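Side-chain contacts in gamma-glutamyltranspeptidase (Ggt) (Helicobacter pylori 26695, PDB 5BPK), which probably hydrolyses and transfers the gamma-glutamyl group of glutathione and related compounds, as an N-terminal nucleophile hydrolase: residues P266-G269 / Y274-I277; M279-P282 / G286-L289; S327-D332 / D341-K346. One frame throughout, in Å; residues are numbered along the deposited sequence.

Followed from the N terminus, the three contacts come in series: each closes before the next opens, and none nests in or crosses another. Contact 1 closes the short hairpin between strands 262-271 and 274-278. Contact 2 follows at once and closes the loop that carries the chain from the second of these strands into helix 285-296. Contact 3 closes the loop between the end of helix 309-329 and the short helix 340-343. They also touch one another in space: Val267 packs on Gly286, His288 on Met330, Thr287 on Leu343, and Ile344 reaches back to Val267. Helix 285-296 thus touches both the hairpin and the helix ends of contact 3, which also meet directly through Ile344.

Contact 1: residues P266-G269 / Y274-I277; sequences PVVG and YKII
The flat groups that meet here are the peptide groups flanking Gly269 and Ile276, and the two bonds linking them differ. Gly269 N approaches Ile276 O in the carbonyl plane at 2.9 Å. In return Ile276 N reaches Gly269 O at 2.8 Å from above that carbonyl's plane, 48° out of it. Ile276 O also receives a CA-H...O contact from Val268 CA at 3.2 Å. Gly269 and Ile276 thus form the hydrogen-bonded pair of an antiparallel ladder, and Val268 with Ile277 is the non-hydrogen-bonded pair next to it, CA to CA 4.8 Å.

Val268 works with both of its methyls. With Val268 CG1 anti to the backbone N (chi1 177°), that methyl reaches Lys275 CG at 3.7 Å, the two side chains meeting at a slant. Val268 CG2 instead lies 3.5 Å from Ile277 CD1, in side chains that run alongside and point the same way. The other branch of Ile277 serves the next neighbour: its CG2 rests 3.7 Å from Pro266 CB, close to CG of the same proline ring.

On the face opposite to Val268, Ile276 sends its side chain onto Leu289 and Ile290 of helix 285-296, and Val267 packs on Ile290 of the same helix. Beyond the hairpin, residues 275-277 pair antiparallel with a strand of the other chain, carrying the sheet across the subunit interface.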
loop_
_atom_site.group_PDB
_atom_site.type_symbol
_atom_site.label_atom_id
_atom_site.label_comp_id
_atom_site.label_asym_id
_atom_site.label_seq_id
_atom_site.Cartn_x
_atom_site.Cartn_y
_atom_site.Cartn_z
ATOM N N PRO A 266 -12.743 10.157 -0.785
ATOM C CA PRO A 266 -12.409 8.977 -0.008
ATOM C C PRO A 266 -13.662 8.217 0.375
ATOM O O PRO A 266 -14.767 8.768 0.327
ATOM C CB PRO A 266 -11.739 9.546 1.250
ATOM C CG PRO A 266 -12.217 10.921 1.364
ATOM C CD PRO A 266 -12.640 11.397 0.007
ATOM N N VAL A 267 -13.490 6.959 0.744
ATOM C CA VAL A 267 -14.561 6.234 1.398
ATOM C C VAL A 267 -14.504 6.584 2.889
ATOM O O VAL A 267 -13.422 6.632 3.500
ATOM C CB VAL A 267 -14.504 4.716 1.122
ATOM C CG1 VAL A 267 -13.208 4.093 1.608
ATOM C CG2 VAL A 267 -15.710 4.021 1.744
ATOM N N VAL A 268 -15.675 6.887 3.443
ATOM C CA VAL A 268 -15.804 7.406 4.801
ATOM C C VAL A 268 -16.779 6.554 5.591
ATOM O O VAL A 268 -17.831 6.149 5.089
ATOM C CB VAL A 268 -16.263 8.887 4.794
ATOM C CG1 VAL A 268 -16.483 9.417 6.221
ATOM C CG2 VAL A 268 -15.247 9.743 4.046
ATOM N N GLY A 269 -16.391 6.250 6.819
ATOM C CA GLY A 269 -17.239 5.528 7.755
ATOM C C GLY A 269 -17.065 6.026 9.170
ATOM O O GLY A 269 -16.382 7.017 9.414
ATOM N N TYR A 274 -15.510 7.719 16.098
ATOM C CA TYR A 274 -14.404 8.180 15.257
ATOM C C TYR A 274 -14.765 8.070 13.778
ATOM O O TYR A 274 -15.488 7.149 13.378
ATOM C CB TYR A 274 -13.142 7.343 15.510
ATOM C CG TYR A 274 -12.602 7.440 16.922
ATOM C CD1 TYR A 274 -13.087 6.612 17.933
ATOM C CD2 TYR A 274 -11.592 8.345 17.242
ATOM C CE1 TYR A 274 -12.586 6.692 19.241
ATOM C CE2 TYR A 274 -11.084 8.435 18.545
ATOM C CZ TYR A 274 -11.589 7.603 19.534
ATOM O OH TYR A 274 -11.094 7.680 20.813
ATOM N N LYS A 275 -14.239 8.991 12.970
ATOM C CA LYS A 275 -14.484 8.974 11.527
ATOM C C LYS A 275 -13.305 8.298 10.852
ATOM O O LYS A 275 -12.147 8.618 11.138
ATOM C CB LYS A 275 -14.663 10.396 10.991
ATOM C CG LYS A 275 -15.137 10.471 9.553
ATOM C CD LYS A 275 -15.167 11.903 9.034
ATOM C CE LYS A 275 -16.360 12.672 9.563
ATOM N NZ LYS A 275 -16.481 14.023 8.918
ATOM N N ILE A 276 -13.611 7.337 9.984
ATOM C CA ILE A 276 -12.608 6.586 9.232
ATOM C C ILE A 276 -12.581 7.141 7.809
ATOM O O ILE A 276 -13.613 7.144 7.131
ATOM C CB ILE A 276 -12.949 5.072 9.176
ATOM C CG1 ILE A 276 -13.265 4.493 10.569
ATOM C CG2 ILE A 276 -11.808 4.299 8.496
ATOM C CD1 ILE A 276 -12.118 4.618 11.575
ATOM N N ILE A 277 -11.410 7.624 7.380
ATOM C CA ILE A 277 -11.194 8.166 6.027
ATOM C C ILE A 277 -10.186 7.263 5.335
ATOM O O ILE A 277 -9.041 7.181 5.767
ATOM C CB ILE A 277 -10.621 9.613 6.061
ATOM C CG1 ILE A 277 -11.479 10.509 6.967
ATOM C CG2 ILE A 277 -10.488 10.200 4.636
ATOM C CD1 ILE A 277 -12.861 10.786 6.441
#

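Contact 2: residues M279-P282 / G286-L289; sequences MSPP and GTHL
Met279 and Gly286 bring their backbones together, CA to CA 4.6 Å, where an irregular extended segment passes the first turn of a helix. The extended part ends in a cis peptide bond between Pro281 and Pro282, while residues 286-289 are already helical. Gly286 N gives a weak hydrogen bond to Met279 O, 3.1 Å long and bent to 129° at the hydrogen. Gly286 has no side chain, which allows Met279 O to lie 3.3 Å from Gly286 CA in a CA-H...O contact.

A water completes the link. It donates to Met279 O at 2.7 Å and accepts from Thr287 N at 3.0 Å, so one carbonyl serves two successive N-H groups of the opening helical turn, one directly and one through the water. That water also sits 2.8 Å from Thr287 OG1.

Side chains add little across the gap: Pro281 CD comes no nearer than 4.5 Å to Thr287 OG1. With CG anti to the backbone N (chi1 -171°), Met279 carries its sulfur away from the helix, and its side chain packs on Ala99 and on Pro76 of the other chain. Ser280 OG is hydrogen-bonded to Lys265 O in the adjacent strand.

This is a strand-loop-helix junction of the Ntn-hydrolase fold, in which sheets are layered against helices; the bound dihydro-oxazolyl acetic acid ligand, probably derived from acivicin, lies about 10 Å from the Met279 side chain.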
loop_
_atom_site.group_PDB
_atom_site.type_symbol
_atom_site.label_atom_id
_atom_site.label_comp_id
_atom_site.label_asym_id
_atom_site.label_seq_id
_atom_site.Cartn_x
_atom_site.Cartn_y
_atom_site.Cartn_z
ATOM N N MET A 279 -9.116 4.771 1.404
ATOM C CA MET A 279 -9.058 4.822 -0.054
ATOM C C MET A 279 -10.199 4.094 -0.733
ATOM O O MET A 279 -10.492 2.930 -0.438
ATOM C CB MET A 279 -7.745 4.284 -0.591
ATOM C CG MET A 279 -7.581 4.520 -2.076
ATOM S SD MET A 279 -7.501 6.281 -2.486
ATOM C CE MET A 279 -8.225 6.259 -4.137
ATOM N N SER A 280 -10.805 4.817 -1.665
ATOM C CA SER A 280 -11.934 4.373 -2.466
ATOM C C SER A 280 -11.442 3.639 -3.720
ATOM O O SER A 280 -10.236 3.560 -3.959
ATOM C CB SER A 280 -12.720 5.615 -2.862
ATOM O OG SER A 280 -11.845 6.641 -3.321
ATOM N N PRO A 281 -12.375 3.117 -4.545
ATOM C CA PRO A 281 -11.937 2.500 -5.789
ATOM C C PRO A 281 -11.048 3.446 -6.595
ATOM O O PRO A 281 -11.347 4.633 -6.690
ATOM C CB PRO A 281 -13.256 2.197 -6.501
ATOM C CG PRO A 281 -14.157 1.824 -5.359
ATOM C CD PRO A 281 -13.800 2.838 -4.286
ATOM N N PRO A 282 -9.970 2.929 -7.199
ATOM C CA PRO A 282 -9.659 1.541 -7.520
ATOM C C PRO A 282 -8.964 0.709 -6.441
ATOM O O PRO A 282 -8.505 -0.389 -6.741
ATOM C CB PRO A 282 -8.765 1.680 -8.750
ATOM C CG PRO A 282 -8.024 2.919 -8.484
ATOM C CD PRO A 282 -9.009 3.842 -7.833
ATOM N N GLY A 286 -10.176 0.625 1.584
ATOM C CA GLY A 286 -11.009 1.465 2.442
ATOM C C GLY A 286 -12.405 0.891 2.639
ATOM O O GLY A 286 -12.960 0.918 3.751
ATOM N N THR A 287 -12.974 0.356 1.564
ATOM C CA THR A 287 -14.325 -0.178 1.626
ATOM C C THR A 287 -14.390 -1.349 2.588
ATOM O O THR A 287 -15.246 -1.385 3.474
ATOM C CB THR A 287 -14.814 -0.597 0.227
ATOM O OG1 THR A 287 -14.922 0.569 -0.602
ATOM C CG2 THR A 287 -16.161 -1.333 0.281
ATOM N N HIS A 288 -13.502 -2.324 2.413
ATOM C CA HIS A 288 -13.527 -3.495 3.281
ATOM C C HIS A 288 -13.062 -3.205 4.717
ATOM O O HIS A 288 -13.541 -3.839 5.658
ATOM C CB HIS A 288 -12.779 -4.672 2.669
ATOM C CG HIS A 288 -13.338 -5.095 1.350
ATOM N ND1 HIS A 288 -14.672 -5.377 1.169
ATOM C CD2 HIS A 288 -12.750 -5.259 0.142
ATOM C CE1 HIS A 288 -14.885 -5.694 -0.097
ATOM N NE2 HIS A 288 -13.733 -5.628 -0.742
ATOM N N LEU A 289 -12.154 -2.247 4.881
ATOM C CA LEU A 289 -11.733 -1.792 6.205
ATOM C C LEU A 289 -12.954 -1.309 6.972
ATOM O O LEU A 289 -13.204 -1.731 8.092
ATOM C CB LEU A 289 -10.725 -0.647 6.072
ATOM C CG LEU A 289 -10.411 0.149 7.333
ATOM C CD1 LEU A 289 -9.879 -0.774 8.411
ATOM C CD2 LEU A 289 -9.438 1.287 6.989
HETATM O O HOH W 1 -12.301 1.091 -1.283
#

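Contact 3: residues S327-D332 / D341-K346; sequences SVYMGD and DKLINK
Apolar contacts alone join Leu343 to Tyr329 and Met330; no hydrogen bond crosses between the segments. The leucine's forked end divides its work. Leu343 CD1 lies 3.6 Å from Met330 SD, and the two side chains run past one another from opposite segments. Leu343 CD2 comes obliquely to the Tyr329 ring, 4.3 Å from Tyr329 CD2.

Torsions explain the sulfur's place. Met330 starts with CG anti to the carbonyl carbon (chi1 -54°), then bends again at chi2 and chi3, which folds the thioether back over to the leucine. Because Met330 was modelled in two conformers, this touch describes one of them and is less certain than the rest. Leu343 likewise holds CG anti to its carbonyl carbon (chi1 -68°), pointing the fork at the end of helix 309-329. Thr287 of helix 285-296 packs on both Met330 and Leu343.

Polar interactions stay on the flanks. Asn345 is the N-cap of the following helix, with OD1 accepting from Tyr348 N, and a weak 3.3 Å bond from Asn345 N to Lys342 O helps turn the chain there. Lys346 NZ forms a salt bridge with Glu297 OE1.

Here the C-terminal ends of two helices pack through one leucine: the helical backbone ends at Met330 and at Ile344, so the contact marks where both helices stop and their loops begin.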
loop_
_atom_site.group_PDB
_atom_site.type_symbol
_atom_site.label_atom_id
_atom_site.label_comp_id
_atom_site.label_asym_id
_atom_site.label_seq_id
_atom_site.Cartn_x
_atom_site.Cartn_y
_atom_site.Cartn_z
ATOM N N SER A 327 -14.077 -10.368 -4.114
ATOM C CA SER A 327 -13.832 -11.204 -5.292
ATOM C C SER A 327 -14.835 -11.007 -6.445
ATOM O O SER A 327 -14.529 -11.345 -7.589
ATOM C CB SER A 327 -13.807 -12.687 -4.892
ATOM O OG SER A 327 -15.111 -13.175 -4.662
ATOM N N VAL A 328 -16.014 -10.479 -6.120
ATOM C CA VAL A 328 -17.084 -10.263 -7.090
ATOM C C VAL A 328 -17.311 -8.785 -7.393
ATOM O O VAL A 328 -17.418 -8.390 -8.555
ATOM C CB VAL A 328 -18.410 -10.859 -6.572
ATOM C CG1 VAL A 328 -19.541 -10.537 -7.529
ATOM C CG2 VAL A 328 -18.267 -12.361 -6.370
ATOM N N TYR A 329 -17.380 -7.966 -6.348
ATOM C CA TYR A 329 -17.883 -6.584 -6.471
ATOM C C TYR A 329 -16.863 -5.501 -6.773
ATOM O O TYR A 329 -17.256 -4.406 -7.186
ATOM C CB TYR A 329 -18.662 -6.195 -5.218
ATOM C CG TYR A 329 -19.850 -7.081 -4.936
ATOM C CD1 TYR A 329 -20.935 -7.145 -5.819
ATOM C CD2 TYR A 329 -19.920 -7.816 -3.765
ATOM C CE1 TYR A 329 -22.036 -7.954 -5.540
ATOM C CE2 TYR A 329 -21.002 -8.617 -3.483
ATOM C CZ TYR A 329 -22.054 -8.686 -4.370
ATOM O OH TYR A 329 -23.127 -9.498 -4.062
ATOM N N MET A 330 -15.576 -5.782 -6.580
ATOM C CA MET A 330 -14.576 -4.716 -6.582
ATOM C C MET A 330 -13.709 -4.655 -7.849
ATOM O O MET A 330 -13.218 -5.668 -8.356
ATOM C CB MET A 330 -13.718 -4.816 -5.317
ATOM C CG MET A 330 -14.547 -4.836 -4.031
ATOM S SD MET A 330 -15.578 -3.379 -3.692
ATOM C CE MET A 330 -14.351 -2.084 -3.552
ATOM N N GLY A 331 -13.551 -3.432 -8.345
ATOM C CA GLY A 331 -12.714 -3.115 -9.504
ATOM C C GLY A 331 -12.657 -1.602 -9.654
ATOM O O GLY A 331 -13.151 -0.865 -8.799
ATOM N N ASP A 332 -12.060 -1.140 -10.742
ATOM C CA ASP A 332 -12.001 0.293 -11.063
ATOM C C ASP A 332 -13.414 0.786 -11.408
ATOM O O ASP A 332 -13.976 0.405 -12.434
ATOM C CB ASP A 332 -11.049 0.490 -12.247
ATOM C CG ASP A 332 -10.836 1.943 -12.626
ATOM O OD1 ASP A 332 -11.521 2.849 -12.100
ATOM O OD2 ASP A 332 -9.954 2.167 -13.491
ATOM N N ASP A 341 -21.360 1.945 -1.398
ATOM C CA ASP A 341 -22.347 2.386 -0.412
ATOM C C ASP A 341 -23.071 1.210 0.239
ATOM O O ASP A 341 -23.367 1.263 1.429
ATOM C CB ASP A 341 -23.367 3.349 -1.040
ATOM C CG ASP A 341 -22.804 4.753 -1.256
ATOM O OD1 ASP A 341 -21.706 5.071 -0.749
ATOM O OD2 ASP A 341 -23.475 5.556 -1.933
ATOM N N LYS A 342 -23.360 0.161 -0.530
ATOM C CA LYS A 342 -24.003 -1.034 0.033
ATOM C C LYS A 342 -23.045 -1.810 0.935
ATOM O O LYS A 342 -23.441 -2.308 1.984
ATOM C CB LYS A 342 -24.553 -1.951 -1.070
ATOM C CG LYS A 342 -25.747 -1.363 -1.826
ATOM C CD LYS A 342 -26.171 -2.266 -2.970
ATOM C CE LYS A 342 -27.316 -1.664 -3.770
ATOM N NZ LYS A 342 -27.755 -2.595 -4.847
ATOM N N LEU A 343 -21.787 -1.925 0.522
ATOM C CA LEU A 343 -20.797 -2.671 1.293
ATOM C C LEU A 343 -20.460 -2.011 2.639
ATOM O O LEU A 343 -20.149 -2.715 3.597
ATOM C CB LEU A 343 -19.520 -2.901 0.463
ATOM C CG LEU A 343 -19.658 -3.854 -0.735
ATOM C CD1 LEU A 343 -18.408 -3.793 -1.589
ATOM C CD2 LEU A 343 -19.967 -5.316 -0.302
ATOM N N ILE A 344 -20.525 -0.680 2.706
ATOM C CA ILE A 344 -20.226 0.044 3.947
ATOM C C ILE A 344 -21.478 0.409 4.737
ATOM O O ILE A 344 -21.394 1.115 5.741
ATOM C CB ILE A 344 -19.323 1.306 3.724
ATOM C CG1 ILE A 344 -20.047 2.430 2.952
ATOM C CG2 ILE A 344 -18.042 0.905 3.013
ATOM C CD1 ILE A 344 -19.218 3.708 2.782
ATOM N N ASN A 345 -22.636 -0.062 4.281
ATOM C CA ASN A 345 -23.901 0.181 4.987
ATOM C C ASN A 345 -23.908 -0.566 6.315
ATOM O O ASN A 345 -23.675 -1.763 6.352
ATOM C CB ASN A 345 -25.069 -0.283 4.112
ATOM C CG ASN A 345 -26.418 -0.024 4.735
ATOM O OD1 ASN A 345 -26.922 -0.842 5.499
ATOM N ND2 ASN A 345 -27.035 1.088 4.368
ATOM N N LYS A 346 -24.191 0.143 7.406
ATOM C CA LYS A 346 -24.207 -0.496 8.717
ATOM C C LYS A 346 -25.296 -1.564 8.877
ATOM O O LYS A 346 -25.103 -2.492 9.642
ATOM C CB LYS A 346 -24.266 0.537 9.839
ATOM C CG LYS A 346 -22.954 1.332 9.983
ATOM C CD LYS A 346 -22.959 2.235 11.192
ATOM C CE LYS A 346 -21.709 3.086 11.246
ATOM N NZ LYS A 346 -20.471 2.354 11.641
#